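Local coordinates for protein excinuclease ABC, subunit A. (Deinococcus radiodurans, PDB 2VF7) that binds DNA and ATP as a zinc-containing UvrA-family ABC ATPase and probably takes part in recognising damaged DNA for excision repair, at residues Val206-Arg209 against Glu210-Glu213; Gly189-Asn192 against Gln193-Leu197; Arg771-Arg774 against Gln775-Lys778. The protein carries 1 engineered substitution. One frame throughout, in Å; residues are numbered along the deposited sequence.

Contact 1. Residues Val206-Arg209 against Glu210-Glu213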
loop_
_atom_site.group_PDB
_atom_site.type_symbol
_atom_site.label_atom_id
_atom_site.label_comp_id
_atom_site.label_asym_id
_atom_site.label_seq_id
_atom_site.Cartn_x
_atom_site.Cartn_y
_atom_site.Cartn_z
ATOM N N VAL A 206 31.941 -29.052 28.722
ATOM C CA VAL A 206 32.661 -28.728 29.969
ATOM C C VAL A 206 31.926 -27.572 30.649
ATOM O O VAL A 206 31.468 -26.664 29.966
ATOM C CB VAL A 206 34.119 -28.355 29.614
ATOM C CG1 VAL A 206 34.526 -26.980 30.152
ATOM C CG2 VAL A 206 35.079 -29.469 30.032
ATOM N N PRO A 207 31.793 -27.587 31.989
ATOM C CA PRO A 207 30.973 -26.506 32.567
ATOM C C PRO A 207 31.514 -25.094 32.257
ATOM O O PRO A 207 32.741 -24.886 32.168
ATOM C CB PRO A 207 31.015 -26.799 34.074
ATOM C CG PRO A 207 31.434 -28.242 34.164
ATOM C CD PRO A 207 32.331 -28.485 33.039
ATOM N N TRP A 208 30.598 -24.145 32.094
ATOM C CA TRP A 208 30.944 -22.800 31.645
ATOM C C TRP A 208 32.144 -22.212 32.446
ATOM O O TRP A 208 33.215 -21.947 31.885
ATOM C CB TRP A 208 29.689 -21.914 31.677
ATOM C CG TRP A 208 29.908 -20.497 31.226
ATOM C CD1 TRP A 208 30.049 -19.410 32.027
ATOM C CD2 TRP A 208 30.018 -20.014 29.870
ATOM N NE1 TRP A 208 30.239 -18.282 31.271
ATOM C CE2 TRP A 208 30.230 -18.620 29.944
ATOM C CE3 TRP A 208 29.977 -20.623 28.609
ATOM C CZ2 TRP A 208 30.376 -17.813 28.802
ATOM C CZ3 TRP A 208 30.135 -19.811 27.461
ATOM C CH2 TRP A 208 30.341 -18.423 27.578
ATOM N N ARG A 209 31.979 -22.066 33.752
ATOM C CA ARG A 209 33.007 -21.486 34.636
ATOM C C ARG A 209 34.430 -22.082 34.528
ATOM O O ARG A 209 35.399 -21.484 34.993
ATOM C CB ARG A 209 32.517 -21.552 36.078
ATOM C CG ARG A 209 32.741 -22.897 36.722
ATOM C CD ARG A 209 31.568 -23.369 37.552
ATOM N NE ARG A 209 31.026 -22.383 38.491
ATOM C CZ ARG A 209 29.950 -22.615 39.239
ATOM N NH1 ARG A 209 29.344 -23.797 39.155
ATOM N NH2 ARG A 209 29.484 -21.683 40.077
ATOM N N GLU A 210 34.542 -23.252 33.905
ATOM C CA GLU A 210 35.825 -23.931 33.706
ATOM C C GLU A 210 36.527 -23.482 32.436
ATOM O O GLU A 210 37.700 -23.794 32.227
ATOM C CB GLU A 210 35.639 -25.462 33.680
ATOM C CG GLU A 210 35.049 -26.090 34.963
ATOM C CD GLU A 210 35.674 -25.536 36.236
ATOM O OE1 GLU A 210 34.937 -25.051 37.113
ATOM O OE2 GLU A 210 36.907 -25.564 36.369
ATOM N N LEU A 211 35.819 -22.755 31.580
ATOM C CA LEU A 211 36.426 -22.238 30.346
ATOM C C LEU A 211 37.258 -21.009 30.690
ATOM O O LEU A 211 36.927 -20.298 31.644
ATOM C CB LEU A 211 35.344 -21.899 29.308
ATOM C CG LEU A 211 34.503 -23.045 28.700
ATOM C CD1 LEU A 211 33.437 -22.501 27.778
ATOM C CD2 LEU A 211 35.364 -24.023 27.928
ATOM N N PRO A 212 38.341 -20.751 29.925
ATOM C CA PRO A 212 39.155 -19.565 30.183
ATOM C C PRO A 212 38.291 -18.313 30.129
ATOM O O PRO A 212 37.316 -18.273 29.374
ATOM C CB PRO A 212 40.144 -19.552 29.010
ATOM C CG PRO A 212 40.214 -20.910 28.547
ATOM C CD PRO A 212 38.858 -21.519 28.775
ATOM N N GLU A 213 38.637 -17.314 30.936
ATOM C CA GLU A 213 37.960 -16.013 30.891
ATOM C C GLU A 213 37.957 -15.370 29.491
ATOM O O GLU A 213 36.998 -14.718 29.112
ATOM C CB GLU A 213 38.596 -15.048 31.889
ATOM C CG GLU A 213 38.451 -13.571 31.532
ATOM C CD GLU A 213 37.274 -12.895 32.215
ATOM O OE1 GLU A 213 36.328 -12.484 31.500
ATOM O OE2 GLU A 213 37.300 -12.774 33.468
HETATM O O HOH W 1 37.978 -20.226 34.502
#
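Leu211 is gripped from two sides by side chains that precede it in the same turn. Its CD1 methyl approaches the indole of Trp208 obliquely, 4.0 Å from CE3, while its other methyl, CD2, lies 3.8 Å from CG1 of Val206. With CG lying opposite the carbonyl carbon (chi1 -66°) and the chain extended beyond it, the two methyls can fork between indole and valine. Glu210 runs its CB and CG past Pro207, CG 4.1 Å from CD of the proline, while its carboxylate lies alongside the aliphatic part of Arg209, OE1 3.1 Å from Arg209 CG. The guanidinium and carboxylate planes are 54° apart, and with Arg209 NE and Glu210 OE1 separated by 4.9 Å the opposite charges may attract weakly without forming a salt bridge.

Beneath these side chains runs a short 3-10 turn with its characteristic i to i+3 bonding. Glu210 N donates to Pro207 O at 3.0 Å, and Leu211 N donates to Trp208 O at 2.7 Å. One water donates to both Arg209 O and Leu211 O, bridging the end of the turn just before Pro212, the N-cap of helix 213-221. Farther out, Trp208 NE1 is hydrogen-bonded to Glu165, and the indole packs on Ile219 and Leu220 of that helix. Leu211 O accepts a bond from Arg216, while Ile176 touches both Trp208 and Leu211.

Contact 2. Residues Gly189-Asn192 against Gln193-Leu197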
loop_
_atom_site.group_PDB
_atom_site.type_symbol
_atom_site.label_atom_id
_atom_site.label_comp_id
_atom_site.label_asym_id
_atom_site.label_seq_id
_atom_site.Cartn_x
_atom_site.Cartn_y
_atom_site.Cartn_z
ATOM N N GLY A 189 18.318 -22.321 16.440
ATOM C CA GLY A 189 19.274 -21.208 16.459
ATOM C C GLY A 189 20.289 -21.300 17.590
ATOM O O GLY A 189 21.420 -20.867 17.450
ATOM N N GLY A 190 19.887 -21.870 18.721
ATOM C CA GLY A 190 20.813 -22.080 19.832
ATOM C C GLY A 190 21.823 -23.188 19.578
ATOM O O GLY A 190 22.969 -23.105 20.041
ATOM N N GLN A 191 21.425 -24.229 18.851
ATOM C CA GLN A 191 22.348 -25.345 18.603
ATOM C C GLN A 191 23.315 -25.094 17.460
ATOM O O GLN A 191 24.438 -25.612 17.473
ATOM C CB GLN A 191 21.608 -26.677 18.384
ATOM C CG GLN A 191 20.742 -26.762 17.158
ATOM C CD GLN A 191 20.667 -28.177 16.599
ATOM O OE1 GLN A 191 21.594 -28.632 15.935
ATOM N NE2 GLN A 191 19.563 -28.861 16.845
ATOM N N ASN A 192 22.855 -24.333 16.464
ATOM C CA ASN A 192 23.696 -23.717 15.440
ATOM C C ASN A 192 24.932 -23.012 15.990
ATOM O O ASN A 192 26.026 -23.261 15.521
ATOM C CB ASN A 192 22.866 -22.711 14.654
ATOM C CG ASN A 192 23.642 -22.062 13.500
ATOM O OD1 ASN A 192 23.475 -20.867 13.222
ATOM N ND2 ASN A 192 24.474 -22.848 12.824
ATOM N N GLN A 193 24.760 -22.150 16.993
ATOM C CA GLN A 193 25.882 -21.388 17.566
ATOM C C GLN A 193 26.831 -22.336 18.337
ATOM O O GLN A 193 28.076 -22.145 18.389
ATOM C CB GLN A 193 25.356 -20.282 18.491
ATOM C CG GLN A 193 24.638 -19.090 17.802
ATOM C CD GLN A 193 25.456 -18.454 16.640
ATOM O OE1 GLN A 193 26.614 -18.103 16.802
ATOM N NE2 GLN A 193 24.841 -18.318 15.490
ATOM N N ARG A 194 26.221 -23.372 18.909
ATOM C CA ARG A 194 26.933 -24.408 19.625
ATOM C C ARG A 194 27.746 -25.248 18.675
ATOM O O ARG A 194 28.895 -25.562 18.968
ATOM C CB ARG A 194 25.946 -25.259 20.405
ATOM C CG ARG A 194 26.557 -26.423 21.125
ATOM C CD ARG A 194 26.185 -27.673 20.406
ATOM N NE ARG A 194 24.809 -28.000 20.690
ATOM C CZ ARG A 194 24.146 -28.959 20.076
ATOM N NH1 ARG A 194 24.736 -29.654 19.107
ATOM N NH2 ARG A 194 22.895 -29.206 20.420
ATOM N N ASP A 195 27.158 -25.611 17.529
ATOM C CA ASP A 195 27.915 -26.328 16.490
ATOM C C ASP A 195 28.959 -25.489 15.784
ATOM O O ASP A 195 29.962 -26.033 15.271
ATOM C CB ASP A 195 26.999 -27.080 15.507
ATOM C CG ASP A 195 26.344 -28.315 16.164
ATOM O OD1 ASP A 195 26.840 -28.757 17.229
ATOM O OD2 ASP A 195 25.355 -28.841 15.626
ATOM N N ILE A 196 28.754 -24.171 15.772
ATOM C CA ILE A 196 29.788 -23.265 15.268
ATOM C C ILE A 196 30.993 -23.320 16.199
ATOM O O ILE A 196 32.126 -23.473 15.724
ATOM C CB ILE A 196 29.269 -21.799 15.032
ATOM C CG1 ILE A 196 28.317 -21.766 13.846
ATOM C CG2 ILE A 196 30.444 -20.796 14.807
ATOM C CD1 ILE A 196 27.558 -20.529 13.767
ATOM N N LEU A 197 30.759 -23.209 17.509
ATOM C CA LEU A 197 31.826 -23.351 18.504
ATOM C C LEU A 197 32.612 -24.660 18.462
ATOM O O LEU A 197 33.803 -24.635 18.752
ATOM C CB LEU A 197 31.322 -23.093 19.941
ATOM C CG LEU A 197 30.672 -21.742 20.303
ATOM C CD1 LEU A 197 30.368 -21.640 21.795
ATOM C CD2 LEU A 197 31.548 -20.575 19.843
HETATM O O HOH W 2 21.843 -19.360 15.161
#
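Gln191 and Arg194 meet where the CB of the glutamine sits over one face of the guanidinium, 3.5 Å from NH2 and toward the rim of the group. The arginine chain bends at chi2 and chi3, folding its head back over the preceding turn. One residue on, Asn192 meets Ile196, whose CD1 lies 4.0 Å from Asn192 ND2, an apolar end against an amide that also bonds weakly to Tyr251.

Among charged groups, Arg194 NH1 forms a salt bridge of 3.0 Å with OD1 of Asp195, reaching it from above the carboxylate plane. An alanine in place of Arg194 would probably leave the Asp195 carboxylate without this charged mate and uncover the CB of Gln191.

Hydrogen bonds follow the alpha-helical i to i+4 pattern. Asp195 N reaches Gln191 O at 2.7 Å and Ile196 N reaches Asn192 O at 2.9 Å, whereas the bond from Arg194 N to Gly190 O is long and weak. A water joins three groups, donating to Gly189 O and to Asn192 OD1 and accepting from Gln193 NE2. The Asn192 amide is turned there by a CG that points opposite the backbone N (chi1 -177°).

Gln193 also bonds through its amide to Thr254 and Ser256, at and just beyond the end of strand 251-254. Asp195 and Ile196 rest on strand 227-230, and Arg194 touches Arg177, so helix 187-199 packs against several parts of the UvrA DNA-binding domain.

Contact 3. Residues Arg771-Arg774 against Gln775-Lys778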
loop_
_atom_site.group_PDB
_atom_site.type_symbol
_atom_site.label_atom_id
_atom_site.label_comp_id
_atom_site.label_asym_id
_atom_site.label_seq_id
_atom_site.Cartn_x
_atom_site.Cartn_y
_atom_site.Cartn_z
ATOM N N ARG A 771 -32.305 -9.450 29.162
ATOM C CA ARG A 771 -31.846 -10.840 29.263
ATOM C C ARG A 771 -30.511 -10.975 30.016
ATOM O O ARG A 771 -30.289 -11.966 30.719
ATOM C CB ARG A 771 -31.738 -11.478 27.865
ATOM C CG ARG A 771 -31.450 -12.999 27.841
ATOM C CD ARG A 771 -30.814 -13.472 26.506
ATOM N NE ARG A 771 -31.677 -14.350 25.704
ATOM C CZ ARG A 771 -31.917 -15.640 25.974
ATOM N NH1 ARG A 771 -31.389 -16.217 27.051
ATOM N NH2 ARG A 771 -32.707 -16.361 25.185
ATOM N N LEU A 772 -29.624 -9.993 29.871
ATOM C CA LEU A 772 -28.336 -10.013 30.572
ATOM C C LEU A 772 -28.509 -9.776 32.083
ATOM O O LEU A 772 -27.888 -10.455 32.906
ATOM C CB LEU A 772 -27.376 -8.969 29.967
ATOM C CG LEU A 772 -25.859 -8.958 30.240
ATOM C CD1 LEU A 772 -25.515 -8.356 31.590
ATOM C CD2 LEU A 772 -25.230 -10.349 30.079
ATOM N N GLN A 773 -29.355 -8.803 32.422
ATOM C CA GLN A 773 -29.624 -8.405 33.804
ATOM C C GLN A 773 -30.216 -9.533 34.683
ATOM O O GLN A 773 -29.928 -9.600 35.883
ATOM C CB GLN A 773 -30.528 -7.167 33.809
ATOM C CG GLN A 773 -30.610 -6.438 35.146
ATOM C CD GLN A 773 -29.545 -5.356 35.327
ATOM O OE1 GLN A 773 -28.694 -5.449 36.219
ATOM N NE2 GLN A 773 -29.611 -4.313 34.505
ATOM N N ARG A 774 -31.033 -10.405 34.091
ATOM C CA ARG A 774 -31.577 -11.569 34.799
ATOM C C ARG A 774 -30.484 -12.535 35.239
ATOM O O ARG A 774 -30.616 -13.215 36.259
ATOM C CB ARG A 774 -32.566 -12.338 33.925
ATOM C CG ARG A 774 -33.770 -11.544 33.476
ATOM C CD ARG A 774 -34.902 -12.466 33.031
ATOM N NE ARG A 774 -34.744 -12.980 31.668
ATOM C CZ ARG A 774 -35.182 -12.364 30.570
ATOM N NH1 ARG A 774 -35.803 -11.188 30.660
ATOM N NH2 ARG A 774 -34.987 -12.921 29.372
ATOM N N GLN A 775 -29.417 -12.623 34.453
ATOM C CA GLN A 775 -28.320 -13.522 34.789
ATOM C C GLN A 775 -27.453 -12.912 35.895
ATOM O O GLN A 775 -26.921 -13.636 36.743
ATOM C CB GLN A 775 -27.477 -13.903 33.553
ATOM C CG GLN A 775 -28.242 -14.082 32.216
ATOM C CD GLN A 775 -29.415 -15.063 32.271
ATOM O OE1 GLN A 775 -29.342 -16.134 32.898
ATOM N NE2 GLN A 775 -30.504 -14.704 31.583
ATOM N N LEU A 776 -27.319 -11.585 35.883
ATOM C CA LEU A 776 -26.610 -10.874 36.946
ATOM C C LEU A 776 -27.364 -10.984 38.260
ATOM O O LEU A 776 -26.745 -11.067 39.312
ATOM C CB LEU A 776 -26.358 -9.399 36.582
ATOM C CG LEU A 776 -25.393 -9.082 35.425
ATOM C CD1 LEU A 776 -25.145 -7.600 35.281
ATOM C CD2 LEU A 776 -24.061 -9.822 35.542
ATOM N N VAL A 777 -28.695 -10.987 38.193
ATOM C CA VAL A 777 -29.548 -11.269 39.357
ATOM C C VAL A 777 -29.269 -12.669 39.924
ATOM O O VAL A 777 -29.078 -12.828 41.126
ATOM C CB VAL A 777 -31.046 -11.111 39.012
ATOM C CG1 VAL A 777 -31.918 -11.642 40.110
ATOM C CG2 VAL A 777 -31.382 -9.647 38.763
ATOM N N LYS A 778 -29.227 -13.671 39.045
ATOM C CA LYS A 778 -28.945 -15.049 39.450
ATOM C C LYS A 778 -27.678 -15.172 40.272
ATOM O O LYS A 778 -27.694 -15.756 41.350
ATOM C CB LYS A 778 -28.882 -15.991 38.237
ATOM C CG LYS A 778 -30.247 -16.509 37.830
ATOM C CD LYS A 778 -30.175 -17.763 36.978
ATOM C CE LYS A 778 -30.358 -17.452 35.499
ATOM N NZ LYS A 778 -30.861 -18.657 34.751
#
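Gln775 turns its side-chain amide back onto the helix, where NE2 donates to Arg771 O at 2.9 Å, with the acceptor close to the amide plane and the donor in the carbonyl plane. Its first torsion (chi1 -36°) sets CG beside the backbone N, 3.3 Å from Arg771 O, and the bend at chi2 (-54°) then swings the amide back so that NE2 reaches the same oxygen; the backbone N of Gln775 makes a weak bond to Leu772 O. Leu776 N donates to Leu772 O as well, at 3.2 Å, and its side chain crosses that of Leu772 at a slant, the two CD1 methyls 3.8 Å apart. Val777 continues the alpha-helical pattern: N donates to Gln773 O at 3.0 Å, and the CG2 methyl packs against this oxygen. At Lys778, N bonds to Arg774 O at 3.1 Å, and the long side chain carries NZ out to a salt bridge with Glu716, whose backbone oxygen also receives Arg771 NH1.

Helix 766-781 is the crossover helix between the parallel strands 753-758 and 785-789 of an ABC-type ATPase sheet. Leu772 packs on Val717 and Leu764, and Gln775 on Leu745, while Glu716 ties the helix to the end of helix 705-716.

Overall arrangement
Contact 2 comes first along the chain, within helix 187-199, which it joins to strand 227-230 and the end of strand 251-254. Contact 1 follows in the loop that leads into helix 213-221. Both belong to the UvrA DNA-binding domain, with centres about 17 Å apart and nearest atoms about 6 Å apart, so they are neighbours that do not touch. Contact 3 lies far along the chain, on the crossover between strands 753-758 and 785-789 of the ABC ATPase region, its centre about 59 Å from that of contact 2 and 65 Å from that of contact 1. The three follow in series, neither nesting nor crossing; each pairs residues about one turn apart, and none closes a long loop.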